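Local coordinates for inosine-uridine preferring nucleoside hydrolase family protein (Bacillus anthracis, PDB 2C40), which belongs to the inosine-uridine preferring nucleoside hydrolase family and holds a calcium ion together with alpha-D-ribofuranose in one pocket, at residues A[5-10]-A[128-133]; A[35-40]-A[71-76]; A[159-164]-A[170-175]; A[268-271]-A[277-280]. All coordinates share one frame; numbering follows the deposited sequence.

Contacts 1, 3 and 4 follow one another along the chain, while contact 2 lies wholly between the two segments of contact 1. Contact 1 sets strand 2-8 of the mixed sheet against helix 129-137. Contact 2, its centre about 13 Å away, joins the loop after strand 27-34 to the segment leading into helix 75-78. Contact 3 lies about 12 Å from contact 2 between centres. Contact 4, its centre about 11 Å from that of contact 3, pairs strands 261-269 and 279-281 at the edge of the sheet within this chain. Contact 1 supplies a calcium ligand, contacts 1, 2 and 3 all supply sugar-pocket residues, and contact 4 packs against 170-175, at the start of helix 172-176.

Contact 1 of 4, residues A[5-10]-A[128-133]. With CA (calcium ion), chain C.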
loop_
_atom_site.group_PDB
_atom_site.type_symbol
_atom_site.label_atom_id
_atom_site.label_comp_id
_atom_site.label_asym_id
_atom_site.label_seq_id
_atom_site.Cartn_x
_atom_site.Cartn_y
_atom_site.Cartn_z
ATOM N N TYR A 5 15.739 7.118 -23.576
ATOM C CA TYR A 5 14.320 7.400 -23.541
ATOM C C TYR A 5 13.650 6.257 -22.805
ATOM O O TYR A 5 13.821 5.114 -23.185
ATOM C CB TYR A 5 13.749 7.530 -24.955
ATOM C CG TYR A 5 12.322 7.932 -24.957
ATOM C CD1 TYR A 5 11.314 7.020 -24.607
ATOM C CD2 TYR A 5 11.945 9.229 -25.317
ATOM C CE1 TYR A 5 9.949 7.410 -24.595
ATOM C CE2 TYR A 5 10.614 9.612 -25.309
ATOM C CZ TYR A 5 9.622 8.689 -24.948
ATOM O OH TYR A 5 8.299 9.081 -24.940
ATOM N N PHE A 6 12.862 6.591 -21.778
ATOM C CA PHE A 6 12.275 5.636 -20.832
ATOM C C PHE A 6 10.747 5.580 -20.955
ATOM O O PHE A 6 10.067 6.573 -20.655
ATOM C CB PHE A 6 12.669 6.074 -19.409
ATOM C CG PHE A 6 12.184 5.191 -18.309
ATOM C CD1 PHE A 6 11.901 5.735 -17.077
ATOM C CD2 PHE A 6 12.057 3.831 -18.472
ATOM C CE1 PHE A 6 11.457 4.950 -16.038
ATOM C CE2 PHE A 6 11.611 3.028 -17.432
ATOM C CZ PHE A 6 11.309 3.571 -16.212
ATOM N N ASN A 7 10.227 4.420 -21.370
ATOM C CA ASN A 7 8.776 4.146 -21.399
ATOM C C ASN A 7 8.456 3.132 -20.289
ATOM O O ASN A 7 9.048 2.063 -20.236
ATOM C CB ASN A 7 8.364 3.628 -22.807
ATOM C CG ASN A 7 6.852 3.487 -22.985
ATOM O OD1 ASN A 7 6.162 4.435 -23.407
ATOM N ND2 ASN A 7 6.326 2.301 -22.675
ATOM N N HIS A 8 7.549 3.472 -19.369
ATOM C CA HIS A 8 7.249 2.580 -18.227
ATOM C C HIS A 8 5.770 2.470 -18.007
ATOM O O HIS A 8 5.020 3.298 -18.490
ATOM C CB HIS A 8 7.963 3.040 -16.933
ATOM C CG HIS A 8 7.412 4.295 -16.285
ATOM N ND1 HIS A 8 6.348 4.285 -15.406
ATOM C CD2 HIS A 8 7.865 5.579 -16.314
ATOM C CE1 HIS A 8 6.143 5.516 -14.966
ATOM N NE2 HIS A 8 7.050 6.319 -15.504
ATOM N N ASP A 9 5.341 1.444 -17.267
ATOM C CA ASP A 9 3.903 1.331 -16.964
ATOM C C ASP A 9 3.531 1.454 -15.492
ATOM O O ASP A 9 2.598 0.849 -15.054
ATOM C CB ASP A 9 3.283 0.090 -17.592
ATOM C CG ASP A 9 3.783 -1.193 -17.003
ATOM O OD1 ASP A 9 3.099 -2.209 -17.234
ATOM O OD2 ASP A 9 4.842 -1.190 -16.334
ATOM N N GLY A 10 4.304 2.232 -14.753
ATOM C CA GLY A 10 3.893 2.793 -13.468
ATOM C C GLY A 10 3.607 1.841 -12.328
ATOM O O GLY A 10 2.956 2.240 -11.386
ATOM N N LEU A 128 5.216 -3.132 -25.097
ATOM C CA LEU A 128 5.932 -2.476 -26.183
ATOM C C LEU A 128 5.075 -1.631 -27.105
ATOM O O LEU A 128 5.576 -1.132 -28.082
ATOM C CB LEU A 128 6.676 -3.519 -27.014
ATOM C CG LEU A 128 7.962 -4.058 -26.385
ATOM C CD1 LEU A 128 8.390 -5.268 -27.206
ATOM C CD2 LEU A 128 9.046 -2.983 -26.356
ATOM N N THR A 129 3.808 -1.416 -26.794
ATOM C CA THR A 129 2.895 -0.871 -27.809
ATOM C C THR A 129 3.151 0.585 -28.228
ATOM O O THR A 129 2.972 0.901 -29.411
ATOM C CB THR A 129 1.389 -1.252 -27.614
ATOM O OG1 THR A 129 0.488 -0.134 -27.825
ATOM C CG2 THR A 129 1.126 -1.989 -26.390
ATOM N N ASP A 130 3.675 1.434 -27.328
ATOM C CA ASP A 130 4.069 2.804 -27.775
ATOM C C ASP A 130 5.208 2.756 -28.819
ATOM O O ASP A 130 5.274 3.603 -29.741
ATOM C CB ASP A 130 4.503 3.718 -26.608
ATOM C CG ASP A 130 3.341 4.176 -25.710
ATOM O OD1 ASP A 130 2.194 4.335 -26.179
ATOM O OD2 ASP A 130 3.608 4.409 -24.501
ATOM N N LEU A 131 6.122 1.797 -28.669
ATOM C CA LEU A 131 7.180 1.603 -29.658
ATOM C C LEU A 131 6.712 0.950 -30.975
ATOM O O LEU A 131 7.146 1.333 -32.058
ATOM C CB LEU A 131 8.356 0.826 -29.047
ATOM C CG LEU A 131 9.548 0.462 -29.951
ATOM C CD1 LEU A 131 10.267 1.677 -30.512
ATOM C CD2 LEU A 131 10.532 -0.428 -29.214
ATOM N N ALA A 132 5.902 -0.082 -30.897
ATOM C CA ALA A 132 5.334 -0.713 -32.092
ATOM C C ALA A 132 4.698 0.331 -32.955
ATOM O O ALA A 132 4.887 0.395 -34.184
ATOM C CB ALA A 132 4.276 -1.764 -31.654
ATOM N N ARG A 133 3.935 1.168 -32.281
ATOM C CA ARG A 133 3.175 2.232 -32.903
ATOM C C ARG A 133 4.055 3.320 -33.522
ATOM O O ARG A 133 3.796 3.726 -34.616
ATOM C CB ARG A 133 2.225 2.796 -31.859
ATOM C CG ARG A 133 1.124 3.589 -32.422
ATOM C CD ARG A 133 -0.254 3.161 -31.811
ATOM N NE ARG A 133 -0.391 3.655 -30.469
ATOM C CZ ARG A 133 -1.149 4.689 -30.109
ATOM N NH1 ARG A 133 -1.918 5.353 -30.978
ATOM N NH2 ARG A 133 -1.172 5.030 -28.828
HETATM CA CA CA C . 6.519 -2.508 -15.366
HETATM O O HOH W 1 4.818 -3.972 -16.401
#
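Asn7 and Asp130 mark the closest approach of the two backbones, their CA atoms 8.0 Å apart: Asn7 lies on strand 2-8, and Asp130 in the first turn of helix 129-137. Such spacing leaves the meeting to side chains. Both point toward the other segment, and they cross at about a right angle, with amide and carboxylate planes 87° apart. A chi1 of -173° swings the Asn7 amide away from its own backbone N and across the gap. The model puts Asn7 OD1 2.8 Å from Asp130 OD2, but the amide is probably turned over; turned back, the pair may be a hydrogen bond. Asp130 OD1 is secured by hydrogen bonds with Ser65 and Ser67. Past the strand end, Gly10 N donates to His8 ND1 at 3.0 Å, lying close to the imidazole plane. Asp9 OD2 binds the calcium ion at 2.3 Å, and water 1, itself 2.5 Å from the calcium, lies 2.6 Å from Asp9 OD1. That oxygen accepts from the backbone N of Asp38, so both carboxylate oxygens are engaged. Asp14, Thr125 and Asp247 add ligands. This aspartate-rich metal site at the C-terminal end of a parallel strand is characteristic of the nucleoside hydrolase fold.

Contact 2 of 4, residues A[35-40]-A[71-76]; sequences IPADCY and NPFPKD. With RIB (alpha-D-ribofuranose), chain D.
Phe73, which buries the most surface here, presents one ring face to Asp38, and the CA atoms of the two residues are 5.6 Å apart. Asp38 CB sits 3.8 Å from the ring centroid and only 10° off its normal, the geometry of a CH-pi contact. The Asp38 carboxylate is stacked on the ring, the planes 17° apart, and its OD2 lies 3.6 Å from Phe73 CD2; this buried oxygen has no polar partner in the model. With CG opposite the backbone N (chi1 -163°) the carboxylate touches ring and sugar alike, and OD1 comes within 3.0 Å of RIB C1. The ribofuranose also meets the rim of the aromatic ring, with RIB O4 near the ring plane and 3.7 Å from Phe73 CE2. Asp38 and Phe73 therefore form one wall of the ribofuranose pocket, which lies beyond the C-terminal end of strand 27-34; Trp172 stacks on Phe73 and continues the wall. Just before Asp38 the chain makes an inverse gamma turn centred on Pro36. Water 2 links the backbones, donating to Ala37 O at 2.5 Å and accepting from Phe73 N at 3.1 Å. At the outer margin Tyr40 OH rests against the aliphatic part of Lys75, 3.4 Å from its CG, which lies near the plane of the tyrosine ring. The Tyr40 ring additionally makes a cation-pi contact with Arg78.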
loop_
_atom_site.group_PDB
_atom_site.type_symbol
_atom_site.label_atom_id
_atom_site.label_comp_id
_atom_site.label_asym_id
_atom_site.label_seq_id
_atom_site.Cartn_x
_atom_site.Cartn_y
_atom_site.Cartn_z
ATOM N N ILE A 35 2.751 4.401 -20.004
ATOM C CA ILE A 35 1.674 3.633 -20.643
ATOM C C ILE A 35 0.786 3.019 -19.542
ATOM O O ILE A 35 1.287 2.464 -18.559
ATOM C CB ILE A 35 2.209 2.567 -21.706
ATOM C CG1 ILE A 35 1.042 1.991 -22.519
ATOM C CG2 ILE A 35 3.070 1.466 -21.029
ATOM C CD1 ILE A 35 1.451 0.982 -23.553
ATOM N N PRO A 36 -0.547 3.165 -19.673
ATOM C CA PRO A 36 -1.463 2.679 -18.642
ATOM C C PRO A 36 -1.709 1.144 -18.651
ATOM O O PRO A 36 -2.834 0.680 -18.803
ATOM C CB PRO A 36 -2.731 3.522 -18.924
ATOM C CG PRO A 36 -2.752 3.661 -20.361
ATOM C CD PRO A 36 -1.279 3.879 -20.744
ATOM N N ALA A 37 -0.645 0.371 -18.458
ATOM C CA ALA A 37 -0.729 -1.078 -18.533
ATOM C C ALA A 37 -0.843 -1.602 -17.093
ATOM O O ALA A 37 -1.955 -1.866 -16.631
ATOM C CB ALA A 37 0.458 -1.654 -19.278
ATOM N N ASP A 38 0.266 -1.710 -16.367
ATOM C CA ASP A 38 0.199 -2.105 -14.951
ATOM C C ASP A 38 -0.031 -0.906 -14.025
ATOM O O ASP A 38 0.538 -0.813 -12.942
ATOM C CB ASP A 38 1.463 -2.830 -14.579
ATOM C CG ASP A 38 1.338 -3.613 -13.322
ATOM O OD1 ASP A 38 2.409 -3.930 -12.800
ATOM O OD2 ASP A 38 0.216 -3.872 -12.848
ATOM N N CYS A 39 -0.829 0.032 -14.495
ATOM C CA CYS A 39 -1.118 1.248 -13.765
ATOM C C CYS A 39 -2.344 1.915 -14.366
ATOM O O CYS A 39 -2.720 1.634 -15.486
ATOM C CB CYS A 39 0.060 2.239 -13.785
ATOM S SG CYS A 39 0.346 3.190 -15.324
ATOM N N TYR A 40 -2.965 2.765 -13.562
ATOM C CA TYR A 40 -3.870 3.778 -14.033
ATOM C C TYR A 40 -3.045 5.003 -14.427
ATOM O O TYR A 40 -2.092 5.352 -13.773
ATOM C CB TYR A 40 -4.902 4.098 -12.951
ATOM C CG TYR A 40 -5.938 2.997 -12.784
ATOM C CD1 TYR A 40 -5.696 1.873 -11.976
ATOM C CD2 TYR A 40 -7.133 3.053 -13.473
ATOM C CE1 TYR A 40 -6.648 0.856 -11.856
ATOM C CE2 TYR A 40 -8.097 2.056 -13.333
ATOM C CZ TYR A 40 -7.848 0.970 -12.520
ATOM O OH TYR A 40 -8.823 0.015 -12.418
ATOM N N ASN A 71 -4.689 -7.330 -23.645
ATOM C CA ASN A 71 -4.947 -8.151 -22.469
ATOM C C ASN A 71 -4.583 -7.349 -21.219
ATOM O O ASN A 71 -3.422 -7.325 -20.827
ATOM C CB ASN A 71 -4.153 -9.454 -22.574
ATOM C CG ASN A 71 -4.550 -10.263 -23.775
ATOM O OD1 ASN A 71 -5.716 -10.584 -23.901
ATOM N ND2 ASN A 71 -3.578 -10.607 -24.674
ATOM N N PRO A 72 -5.566 -6.619 -20.642
ATOM C CA PRO A 72 -5.287 -5.731 -19.492
ATOM C C PRO A 72 -4.694 -6.423 -18.232
ATOM O O PRO A 72 -4.935 -7.582 -18.016
ATOM C CB PRO A 72 -6.646 -5.104 -19.208
ATOM C CG PRO A 72 -7.470 -5.310 -20.517
ATOM C CD PRO A 72 -6.989 -6.583 -21.051
ATOM N N PHE A 73 -3.872 -5.722 -17.458
ATOM C CA PHE A 73 -3.326 -6.241 -16.186
ATOM C C PHE A 73 -4.418 -6.368 -15.129
ATOM O O PHE A 73 -5.481 -5.755 -15.262
ATOM C CB PHE A 73 -2.233 -5.314 -15.659
ATOM C CG PHE A 73 -0.856 -5.522 -16.272
ATOM C CD1 PHE A 73 -0.503 -4.927 -17.496
ATOM C CD2 PHE A 73 0.115 -6.200 -15.590
ATOM C CE1 PHE A 73 0.713 -5.092 -18.044
ATOM C CE2 PHE A 73 1.394 -6.344 -16.119
ATOM C CZ PHE A 73 1.689 -5.822 -17.361
ATOM N N PRO A 74 -4.201 -7.226 -14.093
ATOM C CA PRO A 74 -5.149 -7.314 -12.998
ATOM C C PRO A 74 -5.367 -5.969 -12.316
ATOM O O PRO A 74 -4.397 -5.233 -12.167
ATOM C CB PRO A 74 -4.473 -8.330 -12.032
ATOM C CG PRO A 74 -3.560 -9.142 -12.941
ATOM C CD PRO A 74 -3.103 -8.207 -13.964
ATOM N N LYS A 75 -6.600 -5.636 -11.917
ATOM C CA LYS A 75 -6.855 -4.330 -11.316
ATOM C C LYS A 75 -5.977 -4.082 -10.097
ATOM O O LYS A 75 -5.490 -2.973 -9.897
ATOM C CB LYS A 75 -8.306 -4.163 -10.928
ATOM C CG LYS A 75 -8.631 -2.709 -10.477
ATOM C CD LYS A 75 -9.853 -2.612 -9.622
ATOM C CE LYS A 75 -10.899 -1.771 -10.310
ATOM N NZ LYS A 75 -11.938 -1.245 -9.416
ATOM N N ASP A 76 -5.796 -5.087 -9.249
ATOM C CA ASP A 76 -5.168 -4.824 -7.921
ATOM C C ASP A 76 -3.694 -4.449 -8.058
ATOM O O ASP A 76 -3.199 -3.633 -7.302
ATOM C CB ASP A 76 -5.430 -5.947 -6.886
HETATM O O5 RIB D . 5.808 -9.276 -15.987
HETATM C C5 RIB D . 6.579 -8.426 -15.092
HETATM C C4 RIB D . 6.039 -7.000 -15.216
HETATM O O4 RIB D . 4.695 -7.019 -14.689
HETATM C C3 RIB D . 6.808 -5.855 -14.525
HETATM O O3 RIB D . 7.425 -5.021 -15.559
HETATM C C2 RIB D . 5.767 -5.149 -13.548
HETATM O O2 RIB D . 5.566 -3.662 -13.467
HETATM C C1 RIB D . 4.424 -5.850 -13.876
HETATM O O HOH W 2 -3.778 -2.662 -18.151
#

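Contact 3 of 4, residues A[159-164]-A[170-175]. With RIB (alpha-D-ribofuranose), chain D.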
loop_
_atom_site.group_PDB
_atom_site.type_symbol
_atom_site.label_atom_id
_atom_site.label_comp_id
_atom_site.label_asym_id
_atom_site.label_seq_id
_atom_site.Cartn_x
_atom_site.Cartn_y
_atom_site.Cartn_z
ATOM N N GLY A 159 5.125 -18.950 -17.402
ATOM C CA GLY A 159 5.320 -17.525 -17.136
ATOM C C GLY A 159 4.581 -17.035 -15.900
ATOM O O GLY A 159 4.302 -17.797 -14.995
ATOM N N ASN A 160 4.266 -15.744 -15.861
ATOM C CA ASN A 160 3.596 -15.150 -14.667
ATOM C C ASN A 160 2.200 -14.671 -15.011
ATOM O O ASN A 160 1.501 -14.021 -14.179
ATOM C CB ASN A 160 4.400 -13.996 -14.128
ATOM C CG ASN A 160 4.567 -12.869 -15.157
ATOM O OD1 ASN A 160 4.323 -13.061 -16.344
ATOM N ND2 ASN A 160 4.958 -11.704 -14.695
ATOM N N VAL A 161 1.756 -15.044 -16.214
ATOM C CA VAL A 161 0.379 -14.818 -16.655
ATOM C C VAL A 161 -0.491 -16.049 -16.331
ATOM O O VAL A 161 -0.283 -17.129 -16.866
ATOM C CB VAL A 161 0.322 -14.497 -18.200
ATOM C CG1 VAL A 161 -1.073 -14.289 -18.661
ATOM C CG2 VAL A 161 1.071 -13.248 -18.511
ATOM N N HIS A 162 -1.475 -15.878 -15.451
ATOM C CA HIS A 162 -2.395 -16.965 -15.124
ATOM C C HIS A 162 -3.835 -16.430 -15.272
ATOM O O HIS A 162 -4.424 -15.945 -14.350
ATOM C CB HIS A 162 -2.000 -17.625 -13.782
ATOM C CG HIS A 162 -0.597 -18.189 -13.822
ATOM N ND1 HIS A 162 0.487 -17.558 -13.238
ATOM C CD2 HIS A 162 -0.081 -19.253 -14.502
ATOM C CE1 HIS A 162 1.594 -18.229 -13.512
ATOM N NE2 HIS A 162 1.278 -19.261 -14.277
ATOM N N GLU A 163 -4.337 -16.463 -16.506
ATOM C CA GLU A 163 -5.531 -15.743 -16.907
ATOM C C GLU A 163 -6.405 -16.568 -17.827
ATOM O O GLU A 163 -5.924 -17.443 -18.551
ATOM C CB GLU A 163 -5.171 -14.476 -17.666
ATOM C CG GLU A 163 -4.446 -13.452 -16.882
ATOM C CD GLU A 163 -5.190 -12.948 -15.689
ATOM O OE1 GLU A 163 -6.446 -12.829 -15.711
ATOM O OE2 GLU A 163 -4.491 -12.652 -14.707
ATOM N N PRO A 164 -7.708 -16.276 -17.839
ATOM C CA PRO A 164 -8.539 -17.013 -18.792
ATOM C C PRO A 164 -8.065 -16.805 -20.255
ATOM O O PRO A 164 -7.398 -15.802 -20.596
ATOM C CB PRO A 164 -9.933 -16.430 -18.545
ATOM C CG PRO A 164 -9.880 -15.922 -17.142
ATOM C CD PRO A 164 -8.509 -15.333 -17.044
ATOM N N ALA A 170 3.310 -17.317 -21.125
ATOM C CA ALA A 170 3.791 -15.969 -21.445
ATOM C C ALA A 170 4.113 -15.161 -20.183
ATOM O O ALA A 170 3.648 -15.470 -19.059
ATOM C CB ALA A 170 2.763 -15.197 -22.252
ATOM N N GLU A 171 4.877 -14.110 -20.411
ATOM C CA GLU A 171 5.193 -13.112 -19.412
ATOM C C GLU A 171 4.273 -11.909 -19.686
ATOM O O GLU A 171 3.836 -11.702 -20.822
ATOM C CB GLU A 171 6.675 -12.802 -19.524
ATOM C CG GLU A 171 7.159 -11.635 -18.776
ATOM C CD GLU A 171 6.842 -10.323 -19.448
ATOM O OE1 GLU A 171 6.651 -9.404 -18.647
ATOM O OE2 GLU A 171 6.751 -10.221 -20.734
ATOM N N TRP A 172 3.939 -11.144 -18.633
ATOM C CA TRP A 172 2.924 -10.082 -18.696
ATOM C C TRP A 172 3.147 -8.926 -19.668
ATOM O O TRP A 172 2.194 -8.472 -20.323
ATOM C CB TRP A 172 2.622 -9.516 -17.264
ATOM C CG TRP A 172 1.357 -10.087 -16.689
ATOM C CD1 TRP A 172 1.241 -10.997 -15.679
ATOM C CD2 TRP A 172 0.038 -9.846 -17.166
ATOM N NE1 TRP A 172 -0.075 -11.299 -15.464
ATOM C CE2 TRP A 172 -0.836 -10.611 -16.375
ATOM C CE3 TRP A 172 -0.498 -9.013 -18.162
ATOM C CZ2 TRP A 172 -2.214 -10.605 -16.580
ATOM C CZ3 TRP A 172 -1.851 -8.991 -18.355
ATOM C CH2 TRP A 172 -2.701 -9.783 -17.569
ATOM N N ASN A 173 4.345 -8.343 -19.703
ATOM C CA ASN A 173 4.591 -7.243 -20.648
ATOM C C ASN A 173 4.373 -7.666 -22.112
ATOM O O ASN A 173 3.871 -6.871 -22.915
ATOM C CB ASN A 173 5.971 -6.593 -20.437
ATOM C CG ASN A 173 6.047 -5.766 -19.134
ATOM O OD1 ASN A 173 5.018 -5.375 -18.571
ATOM N ND2 ASN A 173 7.265 -5.455 -18.692
ATOM N N SER A 174 4.746 -8.903 -22.453
ATOM C CA SER A 174 4.462 -9.467 -23.772
ATOM C C SER A 174 2.978 -9.760 -23.943
ATOM O O SER A 174 2.380 -9.375 -24.937
ATOM C CB SER A 174 5.227 -10.768 -24.022
ATOM O OG SER A 174 6.569 -10.657 -23.604
ATOM N N PHE A 175 2.402 -10.462 -22.982
ATOM C CA PHE A 175 0.974 -10.799 -23.028
ATOM C C PHE A 175 0.040 -9.575 -23.212
ATOM O O PHE A 175 -0.919 -9.663 -23.925
ATOM C CB PHE A 175 0.616 -11.573 -21.766
ATOM C CG PHE A 175 -0.809 -12.106 -21.730
ATOM C CD1 PHE A 175 -1.216 -13.071 -22.634
ATOM C CD2 PHE A 175 -1.706 -11.672 -20.755
ATOM C CE1 PHE A 175 -2.486 -13.574 -22.617
ATOM C CE2 PHE A 175 -3.016 -12.160 -20.707
ATOM C CZ PHE A 175 -3.416 -13.128 -21.614
HETATM O O5 RIB D . 5.808 -9.276 -15.987
HETATM C C5 RIB D . 6.579 -8.426 -15.092
HETATM C C4 RIB D . 6.039 -7.000 -15.216
HETATM O O4 RIB D . 4.695 -7.019 -14.689
HETATM C C3 RIB D . 6.808 -5.855 -14.525
HETATM O O3 RIB D . 7.425 -5.021 -15.559
HETATM C C2 RIB D . 5.767 -5.149 -13.548
HETATM O O2 RIB D . 5.566 -3.662 -13.467
HETATM C C1 RIB D . 4.424 -5.850 -13.876
HETATM O O HOH W 3 -1.803 -13.385 -14.062
#
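Val161 wedges its two methyl groups against two aromatic rings. CG2 lies 3.6 Å from the centroid of the five-membered ring of Trp172 and 7° off its normal, while CG1 lies 3.6 Å from the centroid of Phe175, 20° off; both are CH-pi contacts over a face. The first torsion explains the split, since CG1 stands opposite the backbone N (chi1 179°) and leaves CG2 beside it. Glu163 approaches the indole differently, with OE2 in plane at the edge near Trp172 CZ2. Water 3 joins Trp172 NE1, Glu163 OE2 and His162 N, which ties the loop to that edge. Ala170 O receives weak hydrogen bonds from Asn160 N and Val161 N. Asn160 uses both ends of its amide: OD1 accepts weakly from Trp172 N at 3.0 Å, and ND2 donates to RIB O5 at 2.9 Å. Glu171 is the N-cap of helix 172-176. Its OE1 accepts from Asn173 N at 2.7 Å, from above the carboxylate plane, and OE2 accepts from Ser174 N at 3.0 Å. Asn173 ND2 reaches RIB O3 at 3.2 Å. RIB O5 also donates to Glu171 OE1 at 2.8 Å, so this hydroxyl gives its proton to the capping carboxylate and takes one from Asn160, a pairing that probably fixes its direction in the pocket.

Contact 4 of 4, residues A[268-271]-A[277-280]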
loop_
_atom_site.group_PDB
_atom_site.type_symbol
_atom_site.label_atom_id
_atom_site.label_comp_id
_atom_site.label_asym_id
_atom_site.label_seq_id
_atom_site.Cartn_x
_atom_site.Cartn_y
_atom_site.Cartn_z
ATOM N N ILE A 268 11.283 -16.135 -31.511
ATOM C CA ILE A 268 9.996 -15.648 -32.034
ATOM C C ILE A 268 8.987 -15.316 -30.865
ATOM O O ILE A 268 9.124 -15.792 -29.754
ATOM C CB ILE A 268 9.367 -16.696 -32.950
ATOM C CG1 ILE A 268 8.923 -17.941 -32.154
ATOM C CG2 ILE A 268 10.346 -17.068 -34.101
ATOM C CD1 ILE A 268 8.289 -19.008 -33.014
ATOM N N VAL A 269 7.972 -14.507 -31.150
ATOM C CA VAL A 269 6.863 -14.319 -30.234
ATOM C C VAL A 269 5.612 -14.869 -30.916
ATOM O O VAL A 269 5.422 -14.638 -32.125
ATOM C CB VAL A 269 6.462 -12.856 -29.965
ATOM C CG1 VAL A 269 5.992 -12.660 -28.461
ATOM C CG2 VAL A 269 7.505 -11.863 -30.371
ATOM N N HIS A 270 4.776 -15.561 -30.128
ATOM C CA HIS A 270 3.441 -15.974 -30.557
ATOM C C HIS A 270 2.536 -14.804 -30.400
ATOM O O HIS A 270 2.597 -14.097 -29.407
ATOM C CB HIS A 270 2.884 -17.135 -29.738
ATOM C CG HIS A 270 3.606 -18.429 -29.951
ATOM N ND1 HIS A 270 3.200 -19.614 -29.376
ATOM C CD2 HIS A 270 4.710 -18.727 -30.674
ATOM C CE1 HIS A 270 4.027 -20.584 -29.738
ATOM N NE2 HIS A 270 4.962 -20.067 -30.505
ATOM N N THR A 271 1.665 -14.633 -31.390
ATOM C CA THR A 271 0.852 -13.426 -31.547
ATOM C C THR A 271 -0.637 -13.673 -31.255
ATOM O O THR A 271 -1.363 -12.718 -30.954
ATOM C CB THR A 271 1.068 -12.795 -32.998
ATOM O OG1 THR A 271 -0.052 -11.997 -33.373
ATOM C CG2 THR A 271 1.164 -13.854 -34.067
ATOM N N GLY A 277 1.753 -14.116 -26.727
ATOM C CA GLY A 277 2.747 -13.520 -25.847
ATOM C C GLY A 277 3.939 -14.414 -25.523
ATOM O O GLY A 277 4.976 -13.923 -25.072
ATOM N N ARG A 278 3.812 -15.723 -25.752
ATOM C CA ARG A 278 4.943 -16.651 -25.552
ATOM C C ARG A 278 6.156 -16.316 -26.435
ATOM O O ARG A 278 6.020 -16.115 -27.622
ATOM C CB ARG A 278 4.523 -18.112 -25.805
ATOM C CG ARG A 278 5.451 -19.161 -25.147
ATOM C CD ARG A 278 5.283 -20.523 -25.752
ATOM N NE ARG A 278 4.001 -21.178 -25.442
ATOM C CZ ARG A 278 3.638 -22.343 -25.992
ATOM N NH1 ARG A 278 4.447 -22.963 -26.820
ATOM N NH2 ARG A 278 2.481 -22.908 -25.702
ATOM N N THR A 279 7.338 -16.269 -25.806
ATOM C CA THR A 279 8.604 -16.124 -26.468
ATOM C C THR A 279 9.274 -17.479 -26.461
ATOM O O THR A 279 9.348 -18.146 -25.413
ATOM C CB THR A 279 9.508 -15.111 -25.735
ATOM O OG1 THR A 279 9.606 -15.459 -24.349
ATOM C CG2 THR A 279 8.984 -13.688 -25.889
ATOM N N VAL A 280 9.782 -17.869 -27.636
ATOM C CA VAL A 280 10.235 -19.219 -27.918
ATOM C C VAL A 280 11.587 -19.142 -28.649
ATOM O O VAL A 280 11.701 -18.435 -29.635
ATOM C CB VAL A 280 9.199 -19.969 -28.839
ATOM C CG1 VAL A 280 9.654 -21.378 -29.152
ATOM C CG2 VAL A 280 7.828 -19.993 -28.212
#
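His270 and Arg278 run side by side and point the same way, with the imidazole and guanidinium planes 41° apart. This tilt rules out a flat stack: His270 CE1 lies over one guanidinium face, 3.8 Å from Arg278 NH1. A bend in the arginine (chi3 -70°) turns that group beside the ring, and outside partners hold both residues. Asp167 forms a salt bridge with Arg278 NH2, Thr169 accepts from its NE, and Ser275 bonds His270 ND1. The other end of the imidazole crosses Val280, with NE2 3.7 Å from CG2. Val280 and Ile268, paired across the strands, share a face of the sheet, with Ile268 CG1 3.9 Å from Val280 CB. The backbone beneath is an antiparallel beta hairpin between strands 261-269 and 279-281, the latter outermost in the sheet of this chain. Ile268 and Val280 are its hydrogen-bonded pair: Ile268 N meets Val280 O at 3.0 Å, and Val280 N meets Ile268 O at 3.0 Å. Toward the turn, His270 N bonds Arg278 O at 2.9 Å. Gly277 N then reaches His270 O at 2.8 Å, but from 40° out of the carbonyl plane. Val269 and Thr279, the non-hydrogen-bonded pair, project from the opposite face, with Val269 CG1 4.1 Å from Thr279 CG2. There Val269 packs on Val181 and Trp185 of helix 178-186, while Thr279 OG1 bonds Thr154 O.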